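Local coordinates for GTPase-activating protein BEM3 (Saccharomyces cerevisiae S288C, PDB 6FSF) that acts as a GTPase-activating protein for CDC42 and, less efficiently, RHO1, and binds phosphatidylinositol 3-phosphate, the present chain being its tandem PX-PH region, at residues Ser56-Asp64 against Pro77-Phe85; Gly202-Thr210 against Lys222-Arg233. All blocks are in the same frame, centred on the assembly; numbering follows the deposited sequence.

Contact 1. Residues Ser56-Asp64 against Pro77-Phe85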
loop_
_atom_site.group_PDB
_atom_site.type_symbol
_atom_site.label_atom_id
_atom_site.label_comp_id
_atom_site.label_asym_id
_atom_site.label_seq_id
_atom_site.Cartn_x
_atom_site.Cartn_y
_atom_site.Cartn_z
ATOM N N SER A 56 4.875 -5.881 8.154
ATOM C CA SER A 56 3.812 -5.365 8.998
ATOM C C SER A 56 4.223 -4.014 9.575
ATOM O O SER A 56 5.404 -3.657 9.608
ATOM C CB SER A 56 3.490 -6.344 10.128
ATOM O OG SER A 56 4.512 -6.345 11.111
ATOM N N ILE A 57 3.225 -3.251 10.030
ATOM C CA ILE A 57 3.513 -1.953 10.634
ATOM C C ILE A 57 4.361 -2.128 11.886
ATOM O O ILE A 57 5.191 -1.269 12.213
ATOM C CB ILE A 57 2.198 -1.200 10.925
ATOM C CG1 ILE A 57 2.478 0.142 11.608
ATOM C CG2 ILE A 57 1.261 -2.055 11.765
ATOM C CD1 ILE A 57 3.323 1.086 10.780
ATOM N N HIS A 58 4.189 -3.250 12.589
ATOM C CA HIS A 58 4.994 -3.524 13.774
ATOM C C HIS A 58 6.471 -3.675 13.423
ATOM O O HIS A 58 7.341 -3.151 14.129
ATOM C CB HIS A 58 4.476 -4.781 14.470
ATOM C CG HIS A 58 5.304 -5.204 15.641
ATOM N ND1 HIS A 58 5.348 -4.489 16.818
ATOM C CD2 HIS A 58 6.125 -6.267 15.815
ATOM C CE1 HIS A 58 6.158 -5.096 17.668
ATOM N NE2 HIS A 58 6.642 -6.176 17.084
ATOM N N LYS A 59 6.774 -4.393 12.336
ATOM C CA LYS A 59 8.165 -4.542 11.916
ATOM C C LYS A 59 8.760 -3.201 11.505
ATOM O O LYS A 59 9.949 -2.943 11.735
ATOM C CB LYS A 59 8.273 -5.533 10.759
ATOM C CG LYS A 59 7.811 -6.944 11.072
ATOM C CD LYS A 59 8.300 -7.919 10.003
ATOM C CE LYS A 59 7.416 -9.157 9.903
ATOM N NZ LYS A 59 6.418 -9.040 8.801
ATOM N N VAL A 60 7.949 -2.341 10.884
ATOM C CA VAL A 60 8.420 -1.020 10.478
ATOM C C VAL A 60 8.820 -0.202 11.700
ATOM O O VAL A 60 9.887 0.423 11.729
ATOM C CB VAL A 60 7.341 -0.303 9.647
ATOM C CG1 VAL A 60 7.697 1.164 9.452
ATOM C CG2 VAL A 60 7.158 -0.995 8.304
ATOM N N ARG A 61 7.968 -0.198 12.728
ATOM C CA ARG A 61 8.289 0.540 13.944
ATOM C C ARG A 61 9.491 -0.060 14.659
ATOM O O ARG A 61 10.266 0.668 15.290
ATOM C CB ARG A 61 7.080 0.568 14.880
ATOM C CG ARG A 61 5.809 1.105 14.248
ATOM C CD ARG A 61 4.698 1.239 15.276
ATOM N NE ARG A 61 3.437 1.651 14.666
ATOM C CZ ARG A 61 3.146 2.902 14.324
ATOM N NH1 ARG A 61 4.030 3.868 14.529
ATOM N NH2 ARG A 61 1.974 3.186 13.773
ATOM N N GLU A 62 9.663 -1.381 14.569
ATOM C CA GLU A 62 10.792 -2.036 15.223
ATOM C C GLU A 62 12.118 -1.530 14.670
ATOM O O GLU A 62 13.025 -1.176 15.432
ATOM C CB GLU A 62 10.680 -3.551 15.062
ATOM C CG GLU A 62 11.966 -4.299 15.366
ATOM C CD GLU A 62 11.755 -5.791 15.464
ATOM O OE1 GLU A 62 11.062 -6.227 16.407
ATOM O OE2 GLU A 62 12.270 -6.529 14.596
ATOM N N LEU A 63 12.252 -1.494 13.342
ATOM C CA LEU A 63 13.468 -0.948 12.744
ATOM C C LEU A 63 13.626 0.529 13.080
ATOM O O LEU A 63 14.744 1.004 13.318
ATOM C CB LEU A 63 13.452 -1.156 11.231
ATOM C CG LEU A 63 14.605 -0.487 10.478
ATOM C CD1 LEU A 63 15.931 -1.154 10.813
ATOM C CD2 LEU A 63 14.348 -0.497 8.982
ATOM N N ASP A 64 12.515 1.269 13.101
ATOM C CA ASP A 64 12.560 2.673 13.494
ATOM C C ASP A 64 13.071 2.829 14.920
ATOM O O ASP A 64 13.909 3.696 15.192
ATOM C CB ASP A 64 11.173 3.299 13.349
ATOM C CG ASP A 64 11.163 4.778 13.684
ATOM O OD1 ASP A 64 11.708 5.568 12.887
ATOM O OD2 ASP A 64 10.604 5.150 14.734
ATOM N N PRO A 77 13.321 10.805 9.741
ATOM C CA PRO A 77 11.915 11.135 9.476
ATOM C C PRO A 77 10.986 10.464 10.479
ATOM O O PRO A 77 11.382 9.628 11.290
ATOM C CB PRO A 77 11.684 10.606 8.059
ATOM C CG PRO A 77 12.690 9.512 7.901
ATOM C CD PRO A 77 13.897 9.950 8.687
ATOM N N THR A 78 9.715 10.842 10.402
ATOM C CA THR A 78 8.708 10.436 11.373
ATOM C C THR A 78 7.715 9.473 10.734
ATOM O O THR A 78 7.217 9.724 9.631
ATOM C CB THR A 78 7.978 11.657 11.934
ATOM O OG1 THR A 78 8.933 12.545 12.525
ATOM C CG2 THR A 78 6.963 11.238 12.986
ATOM N N LEU A 79 7.433 8.374 11.435
ATOM C CA LEU A 79 6.489 7.384 10.950
ATOM C C LEU A 79 5.062 7.922 11.019
ATOM O O LEU A 79 4.779 8.870 11.752
ATOM C CB LEU A 79 6.598 6.101 11.770
ATOM C CG LEU A 79 7.715 5.125 11.402
ATOM C CD1 LEU A 79 7.622 3.875 12.260
ATOM C CD2 LEU A 79 7.636 4.768 9.928
ATOM N N PRO A 80 4.145 7.338 10.247
ATOM C CA PRO A 80 2.736 7.716 10.382
ATOM C C PRO A 80 2.204 7.354 11.760
ATOM O O PRO A 80 2.639 6.384 12.385
ATOM C CB PRO A 80 2.041 6.909 9.279
ATOM C CG PRO A 80 2.993 5.819 8.931
ATOM C CD PRO A 80 4.356 6.396 9.135
ATOM N N ASP A 81 1.249 8.153 12.229
ATOM C CA ASP A 81 0.717 7.988 13.575
ATOM C C ASP A 81 -0.008 6.653 13.713
ATOM O O ASP A 81 -0.505 6.083 12.737
ATOM C CB ASP A 81 -0.227 9.144 13.909
ATOM C CG ASP A 81 -0.651 9.150 15.364
ATOM O OD1 ASP A 81 0.006 8.470 16.179
ATOM O OD2 ASP A 81 -1.637 9.842 15.695
ATOM N N ARG A 82 -0.063 6.154 14.951
ATOM C CA ARG A 82 -0.740 4.892 15.226
ATOM C C ARG A 82 -2.240 4.976 14.974
ATOM O O ARG A 82 -2.876 3.942 14.748
ATOM C CB ARG A 82 -0.479 4.459 16.671
ATOM C CG ARG A 82 0.990 4.468 17.067
ATOM C CD ARG A 82 1.183 3.961 18.486
ATOM N NE ARG A 82 0.932 2.528 18.589
ATOM C CZ ARG A 82 1.882 1.601 18.538
ATOM N NH1 ARG A 82 3.149 1.962 18.390
ATOM N NH2 ARG A 82 1.569 0.317 18.638
ATOM N N GLN A 83 -2.817 6.181 15.007
ATOM C CA GLN A 83 -4.247 6.334 14.748
ATOM C C GLN A 83 -4.592 6.069 13.288
ATOM O O GLN A 83 -5.729 5.699 12.980
ATOM C CB GLN A 83 -4.710 7.734 15.151
ATOM C CG GLN A 83 -5.085 7.882 16.621
ATOM C CD GLN A 83 -3.892 7.778 17.553
ATOM O OE1 GLN A 83 -2.741 7.870 17.125
ATOM N NE2 GLN A 83 -4.164 7.589 18.838
ATOM N N LEU A 84 -3.635 6.258 12.378
ATOM C CA LEU A 84 -3.856 5.949 10.972
ATOM C C LEU A 84 -4.024 4.457 10.719
ATOM O O LEU A 84 -4.436 4.077 9.618
ATOM C CB LEU A 84 -2.699 6.490 10.129
ATOM C CG LEU A 84 -2.554 8.012 10.062
ATOM C CD1 LEU A 84 -1.293 8.408 9.309
ATOM C CD2 LEU A 84 -3.777 8.634 9.413
ATOM N N PHE A 85 -3.723 3.610 11.706
ATOM C CA PHE A 85 -3.820 2.162 11.572
ATOM C C PHE A 85 -4.854 1.555 12.514
ATOM O O PHE A 85 -4.814 0.347 12.770
ATOM C CB PHE A 85 -2.455 1.514 11.819
ATOM C CG PHE A 85 -1.440 1.795 10.750
ATOM C CD1 PHE A 85 -1.262 0.914 9.695
ATOM C CD2 PHE A 85 -0.654 2.934 10.802
ATOM C CE1 PHE A 85 -0.324 1.165 8.711
ATOM C CE2 PHE A 85 0.285 3.193 9.822
ATOM C CZ PHE A 85 0.452 2.307 8.774
#

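Contact 2. Residues Gly202-Thr210 against Lys222-Arg233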
loop_
_atom_site.group_PDB
_atom_site.type_symbol
_atom_site.label_atom_id
_atom_site.label_comp_id
_atom_site.label_asym_id
_atom_site.label_seq_id
_atom_site.Cartn_x
_atom_site.Cartn_y
_atom_site.Cartn_z
ATOM N N GLY A 202 -15.379 8.910 5.462
ATOM C CA GLY A 202 -13.985 9.040 5.085
ATOM C C GLY A 202 -13.705 8.615 3.662
ATOM O O GLY A 202 -12.589 8.170 3.362
ATOM N N THR A 203 -14.695 8.738 2.778
ATOM C CA THR A 203 -14.533 8.317 1.395
ATOM C C THR A 203 -13.443 9.131 0.710
ATOM O O THR A 203 -13.343 10.348 0.893
ATOM C CB THR A 203 -15.860 8.468 0.651
ATOM O OG1 THR A 203 -16.862 7.668 1.289
ATOM C CG2 THR A 203 -15.718 8.009 -0.797
ATOM N N ARG A 204 -12.614 8.441 -0.072
ATOM C CA ARG A 204 -11.544 9.089 -0.811
ATOM C C ARG A 204 -11.123 8.170 -1.947
ATOM O O ARG A 204 -11.063 6.951 -1.771
ATOM C CB ARG A 204 -10.354 9.415 0.094
ATOM C CG ARG A 204 -9.292 10.263 -0.565
ATOM C CD ARG A 204 -8.390 10.901 0.469
ATOM N NE ARG A 204 -7.477 11.864 -0.136
ATOM C CZ ARG A 204 -7.844 13.066 -0.568
ATOM N NH1 ARG A 204 -9.111 13.448 -0.470
ATOM N NH2 ARG A 204 -6.947 13.882 -1.104
ATOM N N ASN A 205 -10.834 8.768 -3.105
ATOM C CA ASN A 205 -10.523 8.014 -4.321
ATOM C C ASN A 205 -11.627 7.006 -4.622
ATOM O O ASN A 205 -11.371 5.883 -5.059
ATOM C CB ASN A 205 -9.169 7.310 -4.203
ATOM C CG ASN A 205 -8.054 8.250 -3.799
ATOM O OD1 ASN A 205 -8.010 9.405 -4.225
ATOM N ND2 ASN A 205 -7.145 7.760 -2.968
ATOM N N GLY A 206 -12.871 7.411 -4.378
ATOM C CA GLY A 206 -13.973 6.473 -4.414
ATOM C C GLY A 206 -14.936 6.640 -5.570
ATOM O O GLY A 206 -14.988 7.693 -6.213
ATOM N N PHE A 207 -15.706 5.588 -5.835
ATOM C CA PHE A 207 -16.736 5.603 -6.861
ATOM C C PHE A 207 -17.841 4.639 -6.453
ATOM O O PHE A 207 -17.651 3.773 -5.595
ATOM C CB PHE A 207 -16.170 5.241 -8.239
ATOM C CG PHE A 207 -15.253 4.050 -8.227
ATOM C CD1 PHE A 207 -13.879 4.218 -8.164
ATOM C CD2 PHE A 207 -15.764 2.764 -8.281
ATOM C CE1 PHE A 207 -13.033 3.125 -8.154
ATOM C CE2 PHE A 207 -14.924 1.667 -8.272
ATOM C CZ PHE A 207 -13.556 1.849 -8.208
ATOM N N LEU A 208 -19.004 4.800 -7.078
ATOM C CA LEU A 208 -20.189 4.016 -6.757
ATOM C C LEU A 208 -20.592 3.173 -7.957
ATOM O O LEU A 208 -20.700 3.687 -9.075
ATOM C CB LEU A 208 -21.351 4.923 -6.342
ATOM C CG LEU A 208 -22.727 4.259 -6.240
ATOM C CD1 LEU A 208 -22.695 3.129 -5.222
ATOM C CD2 LEU A 208 -23.799 5.278 -5.885
ATOM N N ILE A 209 -20.823 1.885 -7.719
ATOM C CA ILE A 209 -21.326 0.962 -8.731
ATOM C C ILE A 209 -22.739 0.557 -8.329
ATOM O O ILE A 209 -22.940 -0.053 -7.272
ATOM C CB ILE A 209 -20.418 -0.267 -8.885
ATOM C CG1 ILE A 209 -18.995 0.164 -9.246
ATOM C CG2 ILE A 209 -20.970 -1.206 -9.942
ATOM C CD1 ILE A 209 -18.060 -0.991 -9.531
ATOM N N THR A 210 -23.715 0.900 -9.169
ATOM C CA THR A 210 -25.129 0.636 -8.902
ATOM C C THR A 210 -25.617 -0.417 -9.892
ATOM O O THR A 210 -25.938 -0.099 -11.041
ATOM C CB THR A 210 -25.954 1.915 -9.006
ATOM O OG1 THR A 210 -25.404 2.915 -8.138
ATOM C CG2 THR A 210 -27.394 1.648 -8.598
ATOM N N LYS A 222 -26.033 -1.065 -4.564
ATOM C CA LYS A 222 -24.977 -0.060 -4.620
ATOM C C LYS A 222 -23.757 -0.532 -3.841
ATOM O O LYS A 222 -23.878 -0.915 -2.672
ATOM C CB LYS A 222 -25.450 1.272 -4.036
ATOM C CG LYS A 222 -26.864 1.670 -4.401
ATOM C CD LYS A 222 -27.391 2.672 -3.390
ATOM C CE LYS A 222 -28.142 3.804 -4.069
ATOM N NZ LYS A 222 -28.498 4.879 -3.097
ATOM N N TYR A 223 -22.589 -0.493 -4.484
ATOM C CA TYR A 223 -21.319 -0.824 -3.845
ATOM C C TYR A 223 -20.400 0.389 -3.907
ATOM O O TYR A 223 -20.156 0.930 -4.987
ATOM C CB TYR A 223 -20.628 -2.024 -4.515
ATOM C CG TYR A 223 -21.397 -3.339 -4.474
ATOM C CD1 TYR A 223 -22.610 -3.443 -3.826
ATOM C CD2 TYR A 223 -20.896 -4.478 -5.082
ATOM C CE1 TYR A 223 -23.313 -4.626 -3.795
ATOM C CE2 TYR A 223 -21.590 -5.674 -5.038
ATOM C CZ TYR A 223 -22.801 -5.740 -4.397
ATOM O OH TYR A 223 -23.508 -6.917 -4.355
ATOM N N TYR A 224 -19.884 0.805 -2.754
ATOM C CA TYR A 224 -18.942 1.915 -2.667
ATOM C C TYR A 224 -17.528 1.351 -2.601
ATOM O O TYR A 224 -17.214 0.550 -1.713
ATOM C CB TYR A 224 -19.244 2.789 -1.451
ATOM C CG TYR A 224 -20.623 3.408 -1.494
ATOM C CD1 TYR A 224 -20.823 4.674 -2.028
ATOM C CD2 TYR A 224 -21.730 2.716 -1.015
ATOM C CE1 TYR A 224 -22.085 5.239 -2.074
ATOM C CE2 TYR A 224 -22.994 3.273 -1.059
ATOM C CZ TYR A 224 -23.166 4.535 -1.589
ATOM O OH TYR A 224 -24.422 5.094 -1.634
ATOM N N ILE A 225 -16.681 1.758 -3.546
ATOM C CA ILE A 225 -15.347 1.195 -3.707
ATOM C C ILE A 225 -14.338 2.333 -3.776
ATOM O O ILE A 225 -14.532 3.296 -4.527
ATOM C CB ILE A 225 -15.256 0.313 -4.967
ATOM C CG1 ILE A 225 -16.250 -0.846 -4.875
ATOM C CG2 ILE A 225 -13.839 -0.204 -5.157
ATOM C CD1 ILE A 225 -16.550 -1.502 -6.203
ATOM N N CYS A 226 -13.264 2.219 -3.000
ATOM C CA CYS A 226 -12.190 3.197 -2.991
ATOM C C CYS A 226 -10.864 2.508 -3.280
ATOM O O CYS A 226 -10.655 1.348 -2.911
ATOM C CB CYS A 226 -12.110 3.928 -1.645
ATOM S SG CYS A 226 -13.582 4.876 -1.210
ATOM N N THR A 227 -9.973 3.228 -3.952
ATOM C CA THR A 227 -8.615 2.768 -4.190
ATOM C C THR A 227 -7.660 3.432 -3.204
ATOM O O THR A 227 -8.008 4.383 -2.504
ATOM C CB THR A 227 -8.182 3.058 -5.631
ATOM O OG1 THR A 227 -8.493 4.416 -5.967
ATOM C CG2 THR A 227 -8.885 2.122 -6.604
ATOM N N GLU A 228 -6.432 2.914 -3.157
ATOM C CA GLU A 228 -5.444 3.455 -2.232
ATOM C C GLU A 228 -4.875 4.786 -2.708
ATOM O O GLU A 228 -4.446 5.600 -1.882
ATOM C CB GLU A 228 -4.317 2.444 -2.017
ATOM C CG GLU A 228 -4.764 1.179 -1.307
ATOM C CD GLU A 228 -3.605 0.269 -0.964
ATOM O OE1 GLU A 228 -3.393 -0.727 -1.687
ATOM O OE2 GLU A 228 -2.901 0.560 0.025
ATOM N N THR A 229 -4.863 5.025 -4.016
ATOM C CA THR A 229 -4.367 6.270 -4.580
ATOM C C THR A 229 -5.383 6.819 -5.573
ATOM O O THR A 229 -6.264 6.102 -6.055
ATOM C CB THR A 229 -3.013 6.084 -5.283
ATOM O OG1 THR A 229 -3.177 5.223 -6.418
ATOM C CG2 THR A 229 -1.992 5.473 -4.333
ATOM N N SER A 230 -5.251 8.114 -5.870
ATOM C CA SER A 230 -6.110 8.723 -6.877
ATOM C C SER A 230 -5.756 8.237 -8.277
ATOM O O SER A 230 -6.628 8.178 -9.151
ATOM C CB SER A 230 -6.022 10.246 -6.797
ATOM O OG SER A 230 -4.719 10.699 -7.116
ATOM N N LYS A 231 -4.487 7.887 -8.507
ATOM C CA LYS A 231 -4.107 7.317 -9.795
ATOM C C LYS A 231 -4.772 5.966 -10.010
ATOM O O LYS A 231 -5.215 5.651 -11.119
ATOM C CB LYS A 231 -2.587 7.180 -9.892
ATOM C CG LYS A 231 -2.120 6.537 -11.192
ATOM C CD LYS A 231 -0.638 6.215 -11.176
ATOM C CE LYS A 231 -0.206 5.617 -12.506
ATOM N NZ LYS A 231 1.256 5.336 -12.551
ATOM N N GLU A 232 -4.852 5.153 -8.953
ATOM C CA GLU A 232 -5.501 3.854 -9.071
ATOM C C GLU A 232 -6.980 3.994 -9.404
ATOM O O GLU A 232 -7.543 3.132 -10.089
ATOM C CB GLU A 232 -5.312 3.054 -7.782
ATOM C CG GLU A 232 -4.164 2.061 -7.839
ATOM C CD GLU A 232 -4.473 0.872 -8.726
ATOM O OE1 GLU A 232 -5.350 0.063 -8.352
ATOM O OE2 GLU A 232 -3.850 0.753 -9.802
ATOM N N ARG A 233 -7.626 5.066 -8.936
ATOM C CA ARG A 233 -9.005 5.312 -9.345
ATOM C C ARG A 233 -9.084 5.627 -10.832
ATOM O O ARG A 233 -9.991 5.153 -11.523
ATOM C CB ARG A 233 -9.622 6.445 -8.523
ATOM C CG ARG A 233 -11.038 6.802 -8.970
ATOM C CD ARG A 233 -11.783 7.655 -7.955
ATOM N NE ARG A 233 -11.226 9.000 -7.839
ATOM C CZ ARG A 233 -11.805 9.989 -7.167
ATOM N NH1 ARG A 233 -12.962 9.787 -6.550
ATOM N NH2 ARG A 233 -11.230 11.182 -7.112
#

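Contact 1. Residues Ser56-Asp64 against Pro77-Phe85
Arg-61 and Leu-79 lie across from each other where the first turns of helix 57-70 meet the proline-containing loop 77-85, their CA atoms 7.7 Å apart. A second close approach, between Ile-57 and Phe-85, has its CA atoms 8.5 Å apart. This is the PX domain, in which a proline-rich loop characteristically runs from this helix to the next; here it includes a 3-10 turn at 82-84. No hydrogen bond joins the two segments, so side-chain packing does the work. Ser-56 caps the helix, its OG accepting from Lys-59 N.

Leu-79 lies against the first two turns, at Val-60, Arg-61 and Asp-64. One methyl, CD2, meets Val-60 CG1 at 3.6 Å, while CD1 lies against Arg-61 CA and the CB of Asp-64, 3.8 Å from the latter. The carboxylate of Asp-64 is taken up elsewhere, by the hydroxyl of Tyr-103 and by Lys-68.

Arg-61 runs extended from CG to NE, which carries its guanidinium past Leu-79 to the 3-10 turn. There the flat group lies between Ile-57 CD1 on one face and Arg-82 CG on the other, with the carbonyl of Asp-81 at its edge. Arg-82 bends at chi3 (70°) and stacks its own guanidinium on that of Arg-61, centres 4.6 Å apart and planes at 29°, bringing two like charges together. At the start of the helix Ile-57 makes a CH-pi contact with Phe-85: its CG1 stands 4.0 Å from the ring centroid, 5° off the normal.

Contact 2. Residues Gly202-Thr210 against Lys222-Arg233
Phe-207 and Ile-225 exchange two backbone hydrogen bonds at the heart of an antiparallel hairpin, and Ile-209 and Tyr-223 form the next such pair, with Ile-209 N to Tyr-223 O at 3.0 Å. Packing is tightest at the end of the hairpin nearest helix 230-240. At the non-hydrogen-bonded pair Gly-206 and Cys-226 the CA atoms close to 4.0 Å, and with no side chain on Gly-206 the Cys-226 SG lies 3.6 Å from its CA. On the other face the Phe-207 ring, set by chi1 of 45° between its backbone N and carbonyl carbon, has Ile-225 O over its centre, and its CE2 meets Ile-225 CB at 3.6 Å.

Next along, Thr-227 N donates to Asn-205 O, and Asn-205 ND2 donates to Asp-94. From the first turn of helix 230-240, Arg-233 reaches back along the backbone of Asn-205, guanidinium face over that residue's CA. Its CG lies at the edge of the Phe-207 ring, 3.9 Å from CD1. NH1 donates to Gly-206 O, 2.9 Å away and in the guanidinium plane; it also bonds Ile-193 O. With an alanine in its place, both carbonyls would probably lose this donor and a gap would open beside Asn-205 and Phe-207.

Leu-208 also packs closely, its CD1 making a CH-pi contact 3.9 Å from the Tyr-224 ring centroid and touching Lys-222 CB. Looser is the solvent side: the outer chain of Lys-222 leads away, and Thr-210 OG1 stays 4.2 Å from Lys-222 CG. A final hairpin running into a C-terminal helix is the hallmark of the PH domain fold.

Contact 1 belongs to the PX domain and contact 2 to the PH domain; they follow each other along the chain, and neither touches the other. Their centres lie 25 Å apart, although the nearest atoms come within about 9 Å. What bridges them is helix 90-107 of the PX domain. Contact 1 meets it through Val-60 on Tyr-104 and Phe-85 on Arg-96, with Leu-84 O accepting from Arg-96. Contact 2 meets the start of the same helix: Cys-226 touches Pro-90, Glu-228 touches Val-93 and Asn-205 bonds to Asp-94. One PX helix thus packs against both contacts, consistent with the two domains holding a defined mutual orientation.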